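Side-chain contact in methyl-accepting chemotaxis protein, putative (Geobacter sulfurreducens, PDB 3OOV), which is a putative chemotaxis receptor whose GAF domain, the part crystallised, probably senses or relays a signal: residues R139-N142 / D143-D147. Sequence-based numbering, arbitrary orientation.
Sequences RSLN and DTDVD
With chi1 at 70°, Asn142 turns its amide between its own backbone N and carbonyl carbon, while Asp145 sends its carboxylate back beside its own backbone N, and the two close a capping box at the start of helix 143-167. Asn142 OD1 accepts from Asp145 N at 3.1 Å, in the carbonyl plane, and from Thr144 OG1 at 2.7 Å, tilted somewhat off it; Thr144 N adds a weak bond. In return Asn142 N runs almost straight (176°) to the anti lone pair of Asp145 OD2, 2.8 Å away. Asp145 OD2 also takes a salt bridge on its syn side, from Arg139 NH2 at 2.7 Å, the guanidinium presenting its edge with its plane turned 65° from the carboxylate. Leu141 CD2 packs against Asp145 CG at 3.7 Å. An alanine in place of Asp145 would probably leave Asn142 N and the Arg139 guanidinium without their shared acceptor, and the capping box without its return bond. Asp145 OD1 is hydrogen-bonded to Tyr34, which also touches Leu141. The cap closes the loop after strand 125-133, with Leu141 and Val146 against Val116 of strand 115-122, and Asp143 and Val146 on Met87 of strand 86-88.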
# COMPACT_ATOMS: atom_id res chain seq x y z
N ARG A 139 -1.02 10.88 17.21
CA ARG A 139 -1.11 11.19 15.80
C ARG A 139 -0.77 9.96 14.93
O ARG A 139 0.33 9.49 14.99
CB ARG A 139 -0.20 12.37 15.41
CG ARG A 139 -0.27 12.66 13.91
CD ARG A 139 0.74 13.71 13.48
NE ARG A 139 1.81 12.89 13.04
CZ ARG A 139 2.05 12.52 11.78
NH1 ARG A 139 1.39 13.03 10.76
NH2 ARG A 139 3.04 11.68 11.58
N SER A 140 -1.74 9.43 14.18
CA SER A 140 -1.54 8.38 13.14
C SER A 140 -0.50 8.72 12.08
O SER A 140 -0.46 9.84 11.63
CB SER A 140 -2.83 8.19 12.37
OG SER A 140 -3.70 7.41 13.12
N LEU A 141 0.29 7.74 11.64
CA LEU A 141 1.20 8.00 10.52
C LEU A 141 0.36 8.25 9.25
O LEU A 141 -0.69 7.60 9.05
CB LEU A 141 2.15 6.82 10.30
CG LEU A 141 3.19 6.57 11.39
CD1 LEU A 141 3.88 5.23 11.17
CD2 LEU A 141 4.18 7.62 11.43
N ASN A 142 0.85 9.17 8.41
CA ASN A 142 0.20 9.50 7.11
C ASN A 142 1.07 9.30 5.84
O ASN A 142 2.25 8.88 5.92
CB ASN A 142 -0.38 10.94 7.13
CG ASN A 142 0.70 12.06 7.15
OD1 ASN A 142 1.88 11.90 6.78
ND2 ASN A 142 0.26 13.23 7.58
N ASP A 143 0.49 9.64 4.70
CA ASP A 143 1.12 9.45 3.39
C ASP A 143 2.44 10.13 3.32
O ASP A 143 3.35 9.62 2.69
CB ASP A 143 0.21 9.92 2.25
CG ASP A 143 -0.99 8.99 2.02
OD1 ASP A 143 -1.04 7.82 2.50
OD2 ASP A 143 -1.92 9.42 1.32
N THR A 144 2.63 11.27 3.99
CA THR A 144 3.97 11.87 3.92
C THR A 144 4.96 11.10 4.80
O THR A 144 6.12 11.08 4.51
CB THR A 144 4.05 13.36 4.30
OG1 THR A 144 3.84 13.49 5.72
CG2 THR A 144 2.97 14.15 3.54
N ASP A 145 4.48 10.48 5.89
CA ASP A 145 5.39 9.65 6.69
C ASP A 145 5.80 8.45 5.83
O ASP A 145 6.98 8.10 5.83
CB ASP A 145 4.76 9.17 7.98
CG ASP A 145 4.41 10.32 8.93
OD1 ASP A 145 5.33 11.06 9.32
OD2 ASP A 145 3.21 10.46 9.21
N VAL A 146 4.84 7.82 5.16
CA VAL A 146 5.10 6.70 4.22
C VAL A 146 6.12 7.11 3.15
O VAL A 146 7.05 6.39 2.92
CB VAL A 146 3.80 6.14 3.58
CG1 VAL A 146 4.10 5.31 2.32
CG2 VAL A 146 3.00 5.31 4.57
N ASP A 147 6.00 8.31 2.55
CA ASP A 147 7.00 8.77 1.56
C ASP A 147 8.33 8.82 2.22
O ASP A 147 9.34 8.57 1.59
CB ASP A 147 6.78 10.19 0.99
CG ASP A 147 5.47 10.35 0.26
OD1 ASP A 147 4.86 9.35 -0.15
OD2 ASP A 147 5.05 11.54 0.11